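Long-range contact in Hcp1 family type VI secretion system effector (Yersinia pestis, PDB 3V4H), which probably serves as an Hcp-type component of the type VI secretion system, a family whose members form ring-shaped hexamers stacked into the secretion tube: residues A[79-93]-A[144-156]. Residues are numbered along the deposited sequence; the frame is centred on the assembly and turned at random.
Sequences DFCFAHYIDKASPNL and RPREEIRFSFTKM
His84 and Glu147 run side by side from neighbouring strands, and His84 NE2 donates to Glu147 OE2 at 2.8 Å. The oxygen is met on its anti side but 32° out of the carboxylate plane. Ser90 OG, 3.0 Å from Glu147 OE2, donates from the same face, while buried Glu147 OE1 has no partner. Glu147 CG, anti to the backbone N (chi1 163°), and the extended chain beyond it carry the carboxylate to both donors. Next along, Ile149 lays its CB over one face of the Phe82 ring as a CH-pi contact, and CE2 of the same ring meets the edge of Phe151, whose face takes Phe80 CB, 3.9 Å from the centroid. On the other side of the sheet, one of two conformers of Cys81 puts SG 3.3 Å from Arg150 NE; Glu148 OE1 holds this guanidinium side-on, accepting from NE and NH2.

Except for Ser90, these residues belong to the central antiparallel pair of a four-stranded sheet in the Hcp beta-barrel fold, flanked by strands 53-59 and 128-138. Paired backbone bonds link Phe80 with Phe151, Phe82 with Ile149 and His84 with Glu147. At the strand's end, Tyr85 CG sits centrally over the Arg144 guanidinium, their planes 35° apart; past it, Ile86 N reaches Pro145 O. Behind the histidine, Asp87 OD2 accepts from His84 ND1 at 2.9 Å in the imidazole plane, fixing the ring's rotation. Asp87 and Ser90 form the capping box of helix 90-99, Asp87 N donating to Ser90 OG. Phe125 packs against the Phe80 and Phe151 rings, and Trp54 of a neighbouring subunit against Ile86.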
loop_
_atom_site.group_PDB
_atom_site.type_symbol
_atom_site.label_atom_id
_atom_site.label_comp_id
_atom_site.label_asym_id
_atom_site.label_seq_id
_atom_site.Cartn_x
_atom_site.Cartn_y
_atom_site.Cartn_z
ATOM N N ASP A 79 -12.054 -11.462 -18.151
ATOM C CA ASP A 79 -13.272 -10.734 -18.446
ATOM C C ASP A 79 -12.795 -9.413 -18.943
ATOM O O ASP A 79 -11.743 -9.015 -18.528
ATOM C CB ASP A 79 -14.070 -10.498 -17.147
ATOM C CG ASP A 79 -14.843 -11.743 -16.709
ATOM O OD1 ASP A 79 -14.920 -12.670 -17.506
ATOM O OD2 ASP A 79 -15.396 -11.778 -15.590
ATOM N N PHE A 80 -13.503 -8.780 -19.865
ATOM C CA PHE A 80 -13.207 -7.360 -20.234
ATOM C C PHE A 80 -13.825 -6.560 -19.124
ATOM O O PHE A 80 -14.866 -6.960 -18.599
ATOM C CB PHE A 80 -13.819 -6.982 -21.588
ATOM C CG PHE A 80 -13.340 -5.646 -22.135
ATOM C CD1 PHE A 80 -12.133 -5.531 -22.806
ATOM C CD2 PHE A 80 -14.110 -4.529 -21.968
ATOM C CE1 PHE A 80 -11.742 -4.322 -23.321
ATOM C CE2 PHE A 80 -13.708 -3.315 -22.481
ATOM C CZ PHE A 80 -12.516 -3.211 -23.122
ATOM N N CYS A 81 -13.129 -5.472 -18.738
ATOM C CA CYS A 81 -13.476 -4.558 -17.656
ATOM C C CYS A 81 -13.552 -3.146 -18.222
ATOM O O CYS A 81 -12.703 -2.769 -19.064
ATOM C CB CYS A 81 -12.369 -4.537 -16.572
ATOM S SG CYS A 81 -12.318 -5.996 -15.476
ATOM N N PHE A 82 -14.590 -2.403 -17.837
ATOM C CA PHE A 82 -14.619 -0.943 -18.068
ATOM C C PHE A 82 -15.389 -0.254 -16.971
ATOM O O PHE A 82 -16.206 -0.890 -16.281
ATOM C CB PHE A 82 -15.200 -0.568 -19.432
ATOM C CG PHE A 82 -16.658 -0.753 -19.570
ATOM C CD1 PHE A 82 -17.528 0.312 -19.372
ATOM C CD2 PHE A 82 -17.186 -1.970 -19.982
ATOM C CE1 PHE A 82 -18.904 0.149 -19.507
ATOM C CE2 PHE A 82 -18.550 -2.156 -20.097
ATOM C CZ PHE A 82 -19.415 -1.097 -19.862
ATOM N N ALA A 83 -15.111 1.040 -16.858
ATOM C CA ALA A 83 -15.735 2.005 -15.980
ATOM C C ALA A 83 -16.475 3.081 -16.775
ATOM O O ALA A 83 -15.965 3.597 -17.800
ATOM C CB ALA A 83 -14.646 2.713 -15.142
ATOM N N HIS A 84 -17.637 3.497 -16.281
ATOM C CA HIS A 84 -18.357 4.682 -16.806
ATOM C C HIS A 84 -19.064 5.388 -15.669
ATOM O O HIS A 84 -19.189 4.841 -14.588
ATOM C CB HIS A 84 -19.372 4.259 -17.912
ATOM C CG HIS A 84 -20.544 3.447 -17.399
ATOM N ND1 HIS A 84 -21.828 3.813 -17.599
ATOM C CD2 HIS A 84 -20.586 2.311 -16.599
ATOM C CE1 HIS A 84 -22.628 2.943 -16.961
ATOM N NE2 HIS A 84 -21.872 2.021 -16.370
ATOM N N TYR A 85 -19.511 6.627 -15.883
ATOM C CA TYR A 85 -20.414 7.257 -14.936
ATOM C C TYR A 85 -21.736 6.522 -14.883
ATOM O O TYR A 85 -22.148 5.885 -15.871
ATOM C CB TYR A 85 -20.651 8.700 -15.336
ATOM C CG TYR A 85 -19.415 9.540 -15.164
ATOM C CD1 TYR A 85 -18.768 9.596 -13.935
ATOM C CD2 TYR A 85 -18.883 10.251 -16.230
ATOM C CE1 TYR A 85 -17.611 10.341 -13.758
ATOM C CE2 TYR A 85 -17.748 11.039 -16.063
ATOM C CZ TYR A 85 -17.111 11.073 -14.831
ATOM O OH TYR A 85 -15.975 11.839 -14.668
ATOM N N ILE A 86 -22.408 6.600 -13.739
ATOM C CA ILE A 86 -23.729 5.971 -13.615
ATOM C C ILE A 86 -24.612 6.737 -14.571
ATOM O O ILE A 86 -24.595 7.967 -14.597
ATOM C CB ILE A 86 -24.253 5.896 -12.176
ATOM C CG1 ILE A 86 -23.408 4.845 -11.411
ATOM C CG2 ILE A 86 -25.753 5.497 -12.131
ATOM C CD1 ILE A 86 -23.625 4.873 -9.912
ATOM N N ASP A 87 -25.280 5.996 -15.445
ATOM C CA ASP A 87 -26.005 6.614 -16.521
ATOM C C ASP A 87 -27.198 5.752 -16.931
ATOM O O ASP A 87 -27.557 4.804 -16.233
ATOM C CB ASP A 87 -25.069 6.949 -17.703
ATOM C CG ASP A 87 -24.347 5.731 -18.283
ATOM O OD1 ASP A 87 -24.793 4.578 -18.130
ATOM O OD2 ASP A 87 -23.272 5.942 -18.885
ATOM N N LYS A 88 -27.804 6.143 -18.051
ATOM C CA LYS A 88 -28.931 5.457 -18.709
ATOM C C LYS A 88 -28.740 3.933 -18.859
ATOM O O LYS A 88 -29.684 3.163 -18.686
ATOM C CB LYS A 88 -29.130 6.155 -20.064
ATOM C CG LYS A 88 -30.188 5.628 -20.985
ATOM C CD LYS A 88 -30.324 6.530 -22.199
ATOM C CE LYS A 88 -31.452 6.017 -23.059
ATOM N NZ LYS A 88 -31.528 6.657 -24.396
ATOM N N ALA A 89 -27.511 3.500 -19.116
ATOM C CA ALA A 89 -27.189 2.078 -19.247
ATOM C C ALA A 89 -27.166 1.291 -17.936
ATOM O O ALA A 89 -27.416 0.093 -17.947
ATOM C CB ALA A 89 -25.858 1.917 -19.952
ATOM N N SER A 90 -26.904 1.958 -16.821
ATOM C CA SER A 90 -26.619 1.269 -15.553
ATOM C C SER A 90 -27.730 0.309 -15.061
ATOM O O SER A 90 -27.468 -0.831 -14.689
ATOM C CB SER A 90 -26.293 2.305 -14.456
ATOM O OG SER A 90 -25.059 2.998 -14.732
ATOM N N PRO A 91 -28.973 0.765 -15.017
ATOM C CA PRO A 91 -29.949 -0.212 -14.516
ATOM C C PRO A 91 -30.159 -1.435 -15.445
ATOM O O PRO A 91 -30.487 -2.528 -14.959
ATOM C CB PRO A 91 -31.241 0.595 -14.359
ATOM C CG PRO A 91 -31.029 1.863 -15.089
ATOM C CD PRO A 91 -29.583 2.027 -15.457
ATOM N N ASN A 92 -29.979 -1.249 -16.756
ATOM C CA ASN A 92 -30.060 -2.356 -17.716
ATOM C C ASN A 92 -28.863 -3.280 -17.525
ATOM O O ASN A 92 -28.999 -4.499 -17.546
ATOM C CB ASN A 92 -30.101 -1.841 -19.172
ATOM C CG ASN A 92 -31.487 -1.391 -19.606
ATOM O OD1 ASN A 92 -32.470 -1.831 -19.072
ATOM N ND2 ASN A 92 -31.556 -0.505 -20.587
ATOM N N LEU A 93 -27.687 -2.703 -17.318
ATOM C CA LEU A 93 -26.495 -3.513 -17.067
ATOM C C LEU A 93 -26.694 -4.332 -15.802
ATOM O O LEU A 93 -26.378 -5.506 -15.769
ATOM C CB LEU A 93 -25.250 -2.639 -16.948
ATOM C CG LEU A 93 -24.802 -1.958 -18.228
ATOM C CD1 LEU A 93 -23.774 -0.842 -17.944
ATOM C CD2 LEU A 93 -24.253 -2.989 -19.207
ATOM N N ARG A 144 -19.658 12.826 -10.266
ATOM C CA ARG A 144 -20.679 11.818 -10.508
ATOM C C ARG A 144 -20.157 10.462 -10.057
ATOM O O ARG A 144 -18.991 10.166 -10.209
ATOM C CB ARG A 144 -21.040 11.794 -11.990
ATOM C CG ARG A 144 -22.318 11.041 -12.336
ATOM C CD ARG A 144 -23.155 11.811 -13.347
ATOM N NE ARG A 144 -22.312 12.506 -14.337
ATOM C CZ ARG A 144 -22.141 12.138 -15.607
ATOM N NH1 ARG A 144 -21.334 12.856 -16.395
ATOM N NH2 ARG A 144 -22.776 11.081 -16.105
ATOM N N PRO A 145 -21.013 9.638 -9.449
ATOM C CA PRO A 145 -20.578 8.308 -9.111
ATOM C C PRO A 145 -20.269 7.487 -10.343
ATOM O O PRO A 145 -20.692 7.809 -11.448
ATOM C CB PRO A 145 -21.797 7.728 -8.392
ATOM C CG PRO A 145 -22.935 8.505 -8.954
ATOM C CD PRO A 145 -22.371 9.883 -8.953
ATOM N N ARG A 146 -19.517 6.421 -10.177
ATOM C CA ARG A 146 -19.144 5.657 -11.337
ATOM C C ARG A 146 -19.302 4.202 -11.054
ATOM O O ARG A 146 -19.507 3.818 -9.926
ATOM C CB ARG A 146 -17.727 5.964 -11.732
ATOM C CG ARG A 146 -16.672 5.570 -10.740
ATOM C CD ARG A 146 -15.336 6.033 -11.295
ATOM N NE ARG A 146 -15.212 7.489 -11.256
ATOM C CZ ARG A 146 -14.286 8.198 -11.912
ATOM N NH1 ARG A 146 -13.398 7.594 -12.708
ATOM N NH2 ARG A 146 -14.247 9.528 -11.781
ATOM N N GLU A 147 -19.151 3.402 -12.081
ATOM C CA GLU A 147 -19.423 2.005 -11.989
ATOM C C GLU A 147 -18.456 1.228 -12.921
ATOM O O GLU A 147 -18.148 1.650 -14.019
ATOM C CB GLU A 147 -20.892 1.870 -12.427
ATOM C CG GLU A 147 -21.392 0.531 -12.812
ATOM C CD GLU A 147 -22.901 0.589 -13.143
ATOM O OE1 GLU A 147 -23.694 0.633 -12.176
ATOM O OE2 GLU A 147 -23.271 0.616 -14.358
ATOM N N GLU A 148 -17.925 0.149 -12.409
ATOM C CA GLU A 148 -17.091 -0.723 -13.138
ATOM C C GLU A 148 -17.952 -1.909 -13.561
ATOM O O GLU A 148 -18.727 -2.464 -12.756
ATOM C CB GLU A 148 -15.927 -1.180 -12.275
ATOM C CG GLU A 148 -15.277 -2.434 -12.813
ATOM C CD GLU A 148 -14.088 -2.896 -12.010
ATOM O OE1 GLU A 148 -14.034 -4.149 -11.799
ATOM O OE2 GLU A 148 -13.232 -2.020 -11.620
ATOM N N ILE A 149 -17.785 -2.302 -14.821
ATOM C CA ILE A 149 -18.481 -3.441 -15.430
ATOM C C ILE A 149 -17.409 -4.376 -15.996
ATOM O O ILE A 149 -16.426 -3.895 -16.614
ATOM C CB ILE A 149 -19.471 -2.953 -16.494
ATOM C CG1 ILE A 149 -20.665 -2.290 -15.794
ATOM C CG2 ILE A 149 -19.958 -4.115 -17.359
ATOM C CD1 ILE A 149 -21.179 -1.071 -16.510
ATOM N N ARG A 150 -17.531 -5.656 -15.631
ATOM C CA ARG A 150 -16.805 -6.768 -16.214
ATOM C C ARG A 150 -17.745 -7.692 -16.964
ATOM O O ARG A 150 -18.892 -7.860 -16.554
ATOM C CB ARG A 150 -16.172 -7.601 -15.127
ATOM C CG ARG A 150 -15.343 -6.736 -14.228
ATOM C CD ARG A 150 -14.385 -7.522 -13.380
ATOM N NE ARG A 150 -13.647 -6.593 -12.529
ATOM C CZ ARG A 150 -12.724 -6.955 -11.652
ATOM N NH1 ARG A 150 -12.410 -8.238 -11.494
ATOM N NH2 ARG A 150 -12.113 -6.024 -10.931
ATOM N N PHE A 151 -17.278 -8.282 -18.058
ATOM C CA PHE A 151 -18.127 -9.215 -18.833
ATOM C C PHE A 151 -17.398 -10.372 -19.487
ATOM O O PHE A 151 -16.196 -10.303 -19.783
ATOM C CB PHE A 151 -19.020 -8.478 -19.848
ATOM C CG PHE A 151 -18.281 -7.688 -20.927
ATOM C CD1 PHE A 151 -17.717 -8.316 -22.015
ATOM C CD2 PHE A 151 -18.266 -6.316 -20.896
ATOM C CE1 PHE A 151 -17.119 -7.595 -23.032
ATOM C CE2 PHE A 151 -17.656 -5.577 -21.904
ATOM C CZ PHE A 151 -17.100 -6.229 -22.983
ATOM N N SER A 152 -18.144 -11.462 -19.609
ATOM C CA SER A 152 -17.765 -12.691 -20.311
ATOM C C SER A 152 -17.927 -12.546 -21.794
ATOM O O SER A 152 -18.737 -11.737 -22.208
ATOM C CB SER A 152 -18.767 -13.778 -19.954
ATOM O OG SER A 152 -18.105 -14.699 -19.180
ATOM N N PHE A 153 -17.241 -13.386 -22.586
ATOM C CA PHE A 153 -17.517 -13.466 -24.026
ATOM C C PHE A 153 -17.000 -14.782 -24.630
ATOM O O PHE A 153 -16.097 -15.434 -24.097
ATOM C CB PHE A 153 -16.982 -12.224 -24.775
ATOM C CG PHE A 153 -15.525 -11.957 -24.536
ATOM C CD1 PHE A 153 -14.547 -12.546 -25.343
ATOM C CD2 PHE A 153 -15.121 -11.164 -23.482
ATOM C CE1 PHE A 153 -13.203 -12.348 -25.103
ATOM C CE2 PHE A 153 -13.772 -10.920 -23.248
ATOM C CZ PHE A 153 -12.816 -11.507 -24.044
ATOM N N THR A 154 -17.626 -15.229 -25.713
ATOM C CA THR A 154 -17.196 -16.466 -26.353
ATOM C C THR A 154 -16.205 -16.214 -27.485
ATOM O O THR A 154 -15.387 -17.067 -27.766
ATOM C CB THR A 154 -18.413 -17.288 -26.821
ATOM O OG1 THR A 154 -19.324 -16.410 -27.487
ATOM C CG2 THR A 154 -19.111 -17.899 -25.613
ATOM N N LYS A 155 -16.280 -15.046 -28.124
ATOM C CA LYS A 155 -15.359 -14.659 -29.187
ATOM C C LYS A 155 -15.057 -13.183 -29.102
ATOM O O LYS A 155 -15.843 -12.419 -28.540
ATOM C CB LYS A 155 -15.960 -14.916 -30.565
ATOM C CG LYS A 155 -16.433 -16.343 -30.760
ATOM C CD LYS A 155 -16.855 -16.600 -32.194
ATOM C CE LYS A 155 -18.339 -16.381 -32.432
ATOM N NZ LYS A 155 -18.755 -17.206 -33.587
ATOM N N MET A 156 -13.917 -12.795 -29.666
ATOM C CA MET A 156 -13.598 -11.387 -29.852
ATOM C C MET A 156 -12.768 -11.165 -31.104
ATOM O O MET A 156 -12.051 -12.051 -31.531
ATOM C CB MET A 156 -12.816 -10.853 -28.629
ATOM C CG MET A 156 -11.439 -11.460 -28.361
ATOM S SD MET A 156 -10.083 -10.823 -29.381
ATOM C CE MET A 156 -10.387 -9.094 -29.229
#